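Local coordinates for agmatinase (Burkholderia thailandensis, PDB 4DZ4), which probably hydrolyses agmatine to putrescine and urea, using two manganese ions bound in each subunit, at residues Y21-E26 against G89-D94; R42-V47 against A97-G102; S71-A76 against I303-V308. One frame throughout, in Å; residues are numbered along the deposited sequence.

Contact 1: Y21-E26 against G89-D94; sequences YGSSIE and GFDPFD. With EDO (1,2-ethanediol), chain T; EDO (1,2-ethanediol), chain Y.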
loop_
_atom_site.group_PDB
_atom_site.type_symbol
_atom_site.label_atom_id
_atom_site.label_comp_id
_atom_site.label_asym_id
_atom_site.label_seq_id
_atom_site.Cartn_x
_atom_site.Cartn_y
_atom_site.Cartn_z
ATOM N N TYR B 21 14.958 35.997 -2.635
ATOM C CA TYR B 21 15.893 35.541 -1.604
ATOM C C TYR B 21 15.220 35.237 -0.282
ATOM O O TYR B 21 14.188 35.833 0.038
ATOM C CB TYR B 21 16.945 36.625 -1.356
ATOM C CG TYR B 21 17.829 36.815 -2.555
ATOM C CD1 TYR B 21 18.811 35.878 -2.867
ATOM C CD2 TYR B 21 17.684 37.919 -3.389
ATOM C CE1 TYR B 21 19.622 36.031 -3.979
ATOM C CE2 TYR B 21 18.502 38.083 -4.486
ATOM C CZ TYR B 21 19.462 37.128 -4.787
ATOM O OH TYR B 21 20.283 37.305 -5.880
ATOM N N GLY B 22 15.801 34.293 0.462
ATOM C CA GLY B 22 15.440 34.056 1.862
ATOM C C GLY B 22 14.477 32.913 2.075
ATOM O O GLY B 22 13.695 32.591 1.196
ATOM N N SER B 23 14.550 32.295 3.255
ATOM C CA SER B 23 13.593 31.270 3.664
ATOM C C SER B 23 12.605 31.854 4.657
ATOM O O SER B 23 12.838 32.929 5.227
ATOM C CB SER B 23 14.311 30.108 4.325
ATOM O OG SER B 23 15.231 29.530 3.423
ATOM N N SER B 24 11.500 31.156 4.863
ATOM C CA SER B 24 10.565 31.584 5.892
ATOM C C SER B 24 10.002 30.379 6.600
ATOM O O SER B 24 9.985 29.294 6.036
ATOM C CB SER B 24 9.467 32.500 5.344
ATOM O OG SER B 24 8.842 31.962 4.224
ATOM N N ILE B 25 9.524 30.580 7.822
ATOM C CA ILE B 25 9.060 29.492 8.675
ATOM C C ILE B 25 7.873 28.739 8.048
ATOM O O ILE B 25 6.942 29.358 7.542
ATOM C CB ILE B 25 8.633 30.058 10.047
ATOM C CG1 ILE B 25 9.813 30.758 10.745
ATOM C CG2 ILE B 25 8.033 28.965 10.922
ATOM C CD1 ILE B 25 10.987 29.841 11.031
ATOM N N GLU B 26 7.920 27.403 8.081
ATOM C CA GLU B 26 6.764 26.579 7.696
ATOM C C GLU B 26 6.508 25.485 8.730
ATOM O O GLU B 26 7.447 24.987 9.341
ATOM C CB GLU B 26 7.020 25.875 6.341
ATOM C CG GLU B 26 7.349 26.839 5.212
ATOM C CD GLU B 26 6.128 27.352 4.457
ATOM O OE1 GLU B 26 4.964 27.084 4.854
ATOM O OE2 GLU B 26 6.342 28.055 3.442
ATOM N N GLY B 89 25.719 23.462 5.325
ATOM C CA GLY B 89 25.666 24.288 6.532
ATOM C C GLY B 89 25.410 25.763 6.267
ATOM O O GLY B 89 25.707 26.607 7.114
ATOM N N PHE B 90 24.890 26.073 5.084
ATOM C CA PHE B 90 24.417 27.422 4.793
ATOM C C PHE B 90 22.980 27.323 4.318
ATOM O O PHE B 90 22.548 26.260 3.874
ATOM C CB PHE B 90 25.325 28.120 3.753
ATOM C CG PHE B 90 25.583 27.307 2.503
ATOM C CD1 PHE B 90 24.572 27.079 1.571
ATOM C CD2 PHE B 90 26.852 26.774 2.255
ATOM C CE1 PHE B 90 24.811 26.324 0.433
ATOM C CE2 PHE B 90 27.096 26.024 1.115
ATOM C CZ PHE B 90 26.083 25.804 0.200
ATOM N N ASP B 91 22.231 28.422 4.414
ATOM C CA ASP B 91 20.934 28.480 3.753
ATOM C C ASP B 91 21.229 28.980 2.345
ATOM O O ASP B 91 21.632 30.132 2.178
ATOM C CB ASP B 91 19.973 29.431 4.472
ATOM C CG ASP B 91 18.632 29.557 3.747
ATOM O OD1 ASP B 91 18.527 29.139 2.579
ATOM O OD2 ASP B 91 17.676 30.032 4.377
ATOM N N PRO B 92 21.053 28.123 1.327
ATOM C CA PRO B 92 21.500 28.587 0.025
ATOM C C PRO B 92 20.690 29.768 -0.491
ATOM O O PRO B 92 21.182 30.496 -1.347
ATOM C CB PRO B 92 21.311 27.355 -0.881
ATOM C CG PRO B 92 20.270 26.533 -0.202
ATOM C CD PRO B 92 20.455 26.767 1.270
ATOM N N PHE B 93 19.477 29.973 0.037
ATOM C CA PHE B 93 18.566 30.953 -0.565
ATOM C C PHE B 93 18.848 32.352 -0.068
ATOM O O PHE B 93 18.268 33.311 -0.559
ATOM C CB PHE B 93 17.103 30.531 -0.381
ATOM C CG PHE B 93 16.866 29.118 -0.807
ATOM C CD1 PHE B 93 17.196 28.720 -2.103
ATOM C CD2 PHE B 93 16.367 28.177 0.081
ATOM C CE1 PHE B 93 17.018 27.404 -2.514
ATOM C CE2 PHE B 93 16.155 26.856 -0.335
ATOM C CZ PHE B 93 16.508 26.472 -1.615
ATOM N N ASP B 94 19.788 32.467 0.866
ATOM C CA ASP B 94 20.238 33.792 1.306
ATOM C C ASP B 94 21.008 34.512 0.217
ATOM O O ASP B 94 21.012 35.747 0.179
ATOM C CB ASP B 94 21.030 33.702 2.605
ATOM C CG ASP B 94 20.131 33.517 3.805
ATOM O OD1 ASP B 94 18.930 33.887 3.719
ATOM O OD2 ASP B 94 20.607 32.985 4.828
HETATM C C1 EDO T . 17.083 26.712 6.825
HETATM O O1 EDO T . 17.928 26.796 5.664
HETATM C C2 EDO T . 15.840 27.562 6.648
HETATM O O2 EDO T . 16.291 28.924 6.714
HETATM C C1 EDO Y . 10.216 24.210 6.245
HETATM O O1 EDO Y . 10.430 25.625 6.197
HETATM C C2 EDO Y . 10.177 23.642 7.658
HETATM O O2 EDO Y . 8.901 23.127 7.968
HETATM O O HOH W 1 16.952 32.716 4.856
#
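Asp91 meets Ser23 from the start of an Asx turn, the motif that shapes the 89-94 loop where it meets the N-terminal 21-26 segment at the surface of the subunit. The hydroxyl of Ser23 donates to the syn lone pair of the carboxylate, with Ser23 OG 2.7 Å from Asp91 OD2. The same oxygen also accepts from a water and from O2 of an ethanediol that probably came from the crystallisation liquor, so three donors converge on it. OD1 serves the turn itself: it accepts the backbone N-H of Phe93, with 2.8 Å between Asp91 OD1 and Phe93 N, the donor standing above the carboxylate plane. With CG trans to the backbone N (chi1 177°), the carboxylate is turned to Ser23 and held at both oxygens by donors that would be expected to favour its charged form.

Pro92 lays its CG over the centre of one face of the Phe93 ring. The CB of Phe93 points toward the 21-26 segment but the ring leads away from it, and Ser23 OG lies at the ring edge, 3.8 Å from Phe93 CD2. Arg38 makes a cation-pi contact with this ring and also donates to the carbonyl of Gly22. The carbonyl of Phe93 takes the N-H of Gly22, which approaches from above the carbonyl plane (57° out of it), with Gly22 N 2.8 Å from Phe93 O. Tyr21 meets the same oxygen with the edge of its ring, Tyr21 CD1 lying 3.5 Å from Phe93 O, and also with a CA-H...O contact.

Asp94 completes the contact through a water that accepts from the backbone N of Ser23 and donates to Asp91 OD2 and, at 2.6 Å, to Asp94 OD1.

Contact 2: R42-V47 against A97-G102; sequences RDLDGV and AVIDYG. With EDO (1,2-ethanediol), chain Z.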
loop_
_atom_site.group_PDB
_atom_site.type_symbol
_atom_site.label_atom_id
_atom_site.label_comp_id
_atom_site.label_asym_id
_atom_site.label_seq_id
_atom_site.Cartn_x
_atom_site.Cartn_y
_atom_site.Cartn_z
ATOM N N ARG B 42 6.584 33.202 -12.596
ATOM C CA ARG B 42 7.082 33.117 -13.979
ATOM C C ARG B 42 8.003 34.329 -14.311
ATOM O O ARG B 42 8.524 34.409 -15.429
ATOM C CB ARG B 42 5.913 33.045 -14.974
ATOM C CG ARG B 42 4.950 31.839 -14.784
ATOM C CD ARG B 42 5.533 30.629 -15.463
ATOM N NE ARG B 42 4.799 29.366 -15.336
ATOM C CZ ARG B 42 4.060 28.850 -16.319
ATOM N NH1 ARG B 42 3.912 29.515 -17.473
ATOM N NH2 ARG B 42 3.482 27.668 -16.165
ATOM N N ASP B 43 8.213 35.218 -13.337
ATOM C CA ASP B 43 9.115 36.372 -13.483
ATOM C C ASP B 43 10.558 35.961 -13.245
ATOM O O ASP B 43 10.910 35.507 -12.167
ATOM C CB ASP B 43 8.724 37.484 -12.507
ATOM C CG ASP B 43 7.363 38.070 -12.823
ATOM O OD1 ASP B 43 6.972 38.066 -14.010
ATOM O OD2 ASP B 43 6.670 38.536 -11.884
ATOM N N LEU B 44 11.392 36.117 -14.257
ATOM C CA LEU B 44 12.723 35.534 -14.205
ATOM C C LEU B 44 13.840 36.550 -13.903
ATOM O O LEU B 44 14.988 36.158 -13.771
ATOM C CB LEU B 44 13.013 34.806 -15.520
ATOM C CG LEU B 44 12.020 33.715 -15.956
ATOM C CD1 LEU B 44 12.413 33.122 -17.297
ATOM C CD2 LEU B 44 11.911 32.612 -14.916
ATOM N N ASP B 45 13.503 37.830 -13.783
ATOM C CA ASP B 45 14.514 38.850 -13.488
ATOM C C ASP B 45 15.194 38.614 -12.146
ATOM O O ASP B 45 14.528 38.425 -11.115
ATOM C CB ASP B 45 13.900 40.254 -13.492
ATOM C CG ASP B 45 13.707 40.810 -14.887
ATOM O OD1 ASP B 45 14.126 40.165 -15.878
ATOM O OD2 ASP B 45 13.140 41.925 -14.988
ATOM N N GLY B 46 16.521 38.629 -12.166
ATOM C CA GLY B 46 17.325 38.465 -10.955
ATOM C C GLY B 46 17.354 37.032 -10.439
ATOM O O GLY B 46 17.767 36.809 -9.302
ATOM N N VAL B 47 16.911 36.072 -11.255
ATOM C CA VAL B 47 16.847 34.659 -10.830
ATOM C C VAL B 47 18.096 33.892 -11.251
ATOM O O VAL B 47 18.528 33.972 -12.387
ATOM C CB VAL B 47 15.580 33.959 -11.365
ATOM C CG1 VAL B 47 15.625 32.444 -11.095
ATOM C CG2 VAL B 47 14.337 34.569 -10.735
ATOM N N ALA B 97 19.272 32.904 -5.812
ATOM C CA ALA B 97 17.877 33.239 -6.131
ATOM C C ALA B 97 17.292 32.086 -6.958
ATOM O O ALA B 97 17.649 31.891 -8.113
ATOM C CB ALA B 97 17.829 34.558 -6.899
ATOM N N VAL B 98 16.421 31.321 -6.311
ATOM C CA VAL B 98 15.819 30.108 -6.888
ATOM C C VAL B 98 14.315 30.250 -6.833
ATOM O O VAL B 98 13.775 30.580 -5.769
ATOM C CB VAL B 98 16.231 28.856 -6.091
ATOM C CG1 VAL B 98 15.676 27.574 -6.745
ATOM C CG2 VAL B 98 17.740 28.758 -5.975
ATOM N N ILE B 99 13.637 29.998 -7.957
ATOM C CA ILE B 99 12.178 30.033 -7.992
ATOM C C ILE B 99 11.636 28.696 -8.490
ATOM O O ILE B 99 12.383 27.882 -9.077
ATOM C CB ILE B 99 11.638 31.166 -8.887
ATOM C CG1 ILE B 99 12.012 30.879 -10.374
ATOM C CG2 ILE B 99 12.169 32.500 -8.357
ATOM C CD1 ILE B 99 11.308 31.704 -11.450
ATOM N N ASP B 100 10.352 28.473 -8.227
ATOM C CA ASP B 100 9.624 27.357 -8.849
ATOM C C ASP B 100 8.674 27.990 -9.891
ATOM O O ASP B 100 7.736 28.719 -9.565
ATOM C CB ASP B 100 8.892 26.535 -7.768
ATOM C CG ASP B 100 8.304 25.231 -8.304
ATOM O OD1 ASP B 100 7.994 25.182 -9.506
ATOM O OD2 ASP B 100 8.134 24.280 -7.505
ATOM N N TYR B 101 8.954 27.682 -11.148
ATOM C CA TYR B 101 8.263 28.203 -12.323
ATOM C C TYR B 101 6.898 27.525 -12.485
ATOM O O TYR B 101 6.043 27.998 -13.237
ATOM C CB TYR B 101 9.161 27.872 -13.527
ATOM C CG TYR B 101 8.696 28.305 -14.932
ATOM C CD1 TYR B 101 9.225 29.418 -15.553
ATOM C CD2 TYR B 101 7.759 27.540 -15.637
ATOM C CE1 TYR B 101 8.812 29.780 -16.850
ATOM C CE2 TYR B 101 7.320 27.902 -16.903
ATOM C CZ TYR B 101 7.856 29.004 -17.512
ATOM O OH TYR B 101 7.398 29.341 -18.794
ATOM N N GLY B 102 6.692 26.419 -11.782
ATOM C CA GLY B 102 5.580 25.528 -12.114
ATOM C C GLY B 102 6.008 24.538 -13.199
ATOM O O GLY B 102 7.158 24.082 -13.238
HETATM C C1 EDO Z . 2.454 35.386 -12.920
HETATM O O1 EDO Z . 2.672 35.514 -14.334
HETATM C C2 EDO Z . 3.535 34.476 -12.360
HETATM O O2 EDO Z . 4.769 35.191 -12.533
#
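Arg42 reaches Tyr101 with a single direct hydrogen bond: its NE donates to the backbone carbonyl, Arg42 NE lying 2.8 Å from Tyr101 O. The donor sits almost in line with the C=O bond, yet the N-H...O angle is only 144°, and the oxygen is tilted slightly out of the guanidinium plane. NH2 forms a salt bridge with Asp12 of the second subunit, so the arginine ties strand 98-103 to a subunit interface, where Arg16 of that subunit also comes close to NH1. The backbone N of Arg42 donates to O2 of an ethanediol, 2.7 Å away.

The same arginine lies flat over the tyrosine. A bend at chi2 (-83°) turns its chain across the ring, placing Arg42 CD 3.5 Å from the centroid of the Tyr101 ring, a CH-pi contact over the face. The guanidinium and ring planes are 8° apart, and Tyr101 CE2 lies over one face of the guanidinium, offset toward its rim, 3.4 Å from Arg42 CZ. His121 packs edge-to-face with the tyrosine.

Aliphatic contacts continue along segment 97-102. Ile99 splits its branches between two partners: its CD1 meets Leu44 CD2 at 3.6 Å, while its CG2 touches Val47 CG2 at 3.8 Å, both neighbours crossing it at about a right angle. Leu44 CD2 also comes to the edge of the Tyr101 ring. A separate van der Waals contact sets the Ala97 methyl against the type II turn from Leu44 to Val47, with Ala97 CB 3.3 Å from Gly46 O.

Strand 98-103 lies between 39-40 and 49-54, so segment 42-47 passes over it as a crossover connection between parallel strands, made here by a loop instead of a helix, near one margin of the arginase alpha/beta sheet.

Contact 3: S71-A76 against I303-V308; sequences SAVRAA and IAAAHV
Val73 and Ala76 meet Ile303, Ala305 and Ala306 through aliphatic carbons and backbone, with no flat group between them; the ring of His307 stays out of the interface, its edge set in plane against the backbone C of Ile303 and its side chain packed on Leu272 and on Ala263 of the third subunit. This is a helix-helix packing in the arginase alpha/beta fold, joining helix 69-76 to the C-terminal helix 300-323. The axes of segments 71-76 and 303-308 cross steeply, at -78°, and approach to 8.1 Å, a closeness that suits the small alanines at the crossing.

Val73 divides its two methyls. CG1, anti to the backbone N (chi1 176°), rests on the backbone and methyl of Ala306, whereas Val73 CG2 touches Ala305 CB at 3.9 Å. Ala305 in turn packs on Val288 of strand 282-289, and its side chain lies about 9 Å from that of the manganese ligand Asp246. The methyl of Ala306 also lies against the carbonyl oxygens of Val73 and Ala76. At the other end, Ala76 CB presses on the backbone of Ile303, 3.5 Å from Ile303 N.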
loop_
_atom_site.group_PDB
_atom_site.type_symbol
_atom_site.label_atom_id
_atom_site.label_comp_id
_atom_site.label_asym_id
_atom_site.label_seq_id
_atom_site.Cartn_x
_atom_site.Cartn_y
_atom_site.Cartn_z
ATOM N N SER B 71 5.221 16.717 -9.047
ATOM C CA SER B 71 4.450 16.983 -7.827
ATOM C C SER B 71 5.000 16.163 -6.667
ATOM O O SER B 71 5.006 16.622 -5.529
ATOM C CB SER B 71 2.938 16.717 -8.045
ATOM O OG SER B 71 2.687 15.371 -8.388
ATOM N N ALA B 72 5.426 14.929 -6.957
ATOM C CA ALA B 72 5.925 14.045 -5.896
ATOM C C ALA B 72 7.228 14.591 -5.323
ATOM O O ALA B 72 7.437 14.561 -4.106
ATOM C CB ALA B 72 6.119 12.621 -6.419
ATOM N N VAL B 73 8.108 15.064 -6.192
ATOM C CA VAL B 73 9.390 15.602 -5.738
ATOM C C VAL B 73 9.177 16.910 -4.938
ATOM O O VAL B 73 9.808 17.100 -3.898
ATOM C CB VAL B 73 10.367 15.801 -6.912
ATOM C CG1 VAL B 73 11.675 16.451 -6.417
ATOM C CG2 VAL B 73 10.663 14.435 -7.545
ATOM N N ARG B 74 8.280 17.783 -5.405
ATOM C CA ARG B 74 7.917 18.954 -4.614
ATOM C C ARG B 74 7.434 18.599 -3.202
ATOM O O ARG B 74 7.923 19.163 -2.217
ATOM C CB ARG B 74 6.874 19.817 -5.335
ATOM C CG ARG B 74 7.442 20.508 -6.554
ATOM C CD ARG B 74 6.336 21.277 -7.242
ATOM N NE ARG B 74 6.832 22.059 -8.396
ATOM C CZ ARG B 74 6.609 21.808 -9.693
ATOM N NH1 ARG B 74 5.826 20.798 -10.115
ATOM N NH2 ARG B 74 7.121 22.638 -10.592
ATOM N N ALA B 75 6.479 17.666 -3.104
ATOM C CA ALA B 75 5.961 17.249 -1.803
ATOM C C ALA B 75 7.065 16.659 -0.923
ATOM O O ALA B 75 7.057 16.854 0.291
ATOM C CB ALA B 75 4.811 16.248 -1.961
ATOM N N ALA B 76 8.004 15.930 -1.527
ATOM C CA ALA B 76 9.071 15.287 -0.781
ATOM C C ALA B 76 10.172 16.237 -0.332
ATOM O O ALA B 76 11.093 15.813 0.381
ATOM C CB ALA B 76 9.681 14.176 -1.630
ATOM N N ILE B 303 11.853 11.476 -1.994
ATOM C CA ILE B 303 12.731 12.091 -1.005
ATOM C C ILE B 303 14.175 12.040 -1.529
ATOM O O ILE B 303 14.874 13.068 -1.531
ATOM C CB ILE B 303 12.599 11.398 0.373
ATOM C CG1 ILE B 303 11.262 11.809 1.027
ATOM C CG2 ILE B 303 13.785 11.812 1.260
ATOM C CD1 ILE B 303 10.863 10.929 2.189
ATOM N N ALA B 304 14.594 10.878 -2.027
ATOM C CA ALA B 304 15.950 10.792 -2.559
ATOM C C ALA B 304 16.145 11.772 -3.741
ATOM O O ALA B 304 17.181 12.437 -3.828
ATOM C CB ALA B 304 16.304 9.362 -2.946
ATOM N N ALA B 305 15.167 11.842 -4.644
ATOM C CA ALA B 305 15.209 12.762 -5.800
ATOM C C ALA B 305 15.314 14.216 -5.336
ATOM O O ALA B 305 16.103 15.001 -5.904
ATOM C CB ALA B 305 13.954 12.587 -6.649
ATOM N N ALA B 306 14.517 14.571 -4.314
ATOM C CA ALA B 306 14.552 15.937 -3.741
ATOM C C ALA B 306 15.938 16.260 -3.149
ATOM O O ALA B 306 16.433 17.381 -3.329
ATOM C CB ALA B 306 13.449 16.142 -2.708
ATOM N N HIS B 307 16.576 15.267 -2.515
ATOM C CA HIS B 307 17.947 15.460 -1.967
ATOM C C HIS B 307 18.913 15.752 -3.100
ATOM O O HIS B 307 19.765 16.629 -2.970
ATOM C CB HIS B 307 18.418 14.216 -1.201
ATOM C CG HIS B 307 18.016 14.190 0.257
ATOM N ND1 HIS B 307 18.874 14.571 1.262
ATOM C CD2 HIS B 307 16.824 13.816 0.872
ATOM C CE1 HIS B 307 18.251 14.417 2.457
ATOM N NE2 HIS B 307 16.999 13.938 2.219
ATOM N N VAL B 308 18.834 14.986 -4.194
ATOM C CA VAL B 308 19.723 15.213 -5.366
ATOM C C VAL B 308 19.553 16.651 -5.864
ATOM O O VAL B 308 20.534 17.372 -6.050
ATOM C CB VAL B 308 19.505 14.169 -6.485
ATOM C CG1 VAL B 308 20.301 14.539 -7.764
ATOM C CG2 VAL B 308 19.894 12.784 -5.955
#

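In the fold
From the N terminus the chain passes through 21-26, 42-47 and 71-76, then returns to the same three in order through 89-94, 97-102 and, much later, 303-308. Every pair of contacts therefore crosses and none nests. Contact 1 closes a loop of 62 residues, joining the loop after helix 13-16 to the one before strand 98-103; contact 2 closes one of 49, joining the loop between strands 39-40 and 49-54 to strand 98-103; contact 3 spans 226 and brings the C-terminal helix back to helix 69-76. Contacts 1 and 2 touch where the Tyr21 ring packs on Ala97. Contacts 2 and 3 are joined by the Asp100-Arg74 salt bridge. Contacts 1 and 3 stay about 9 Å apart at their nearest atoms.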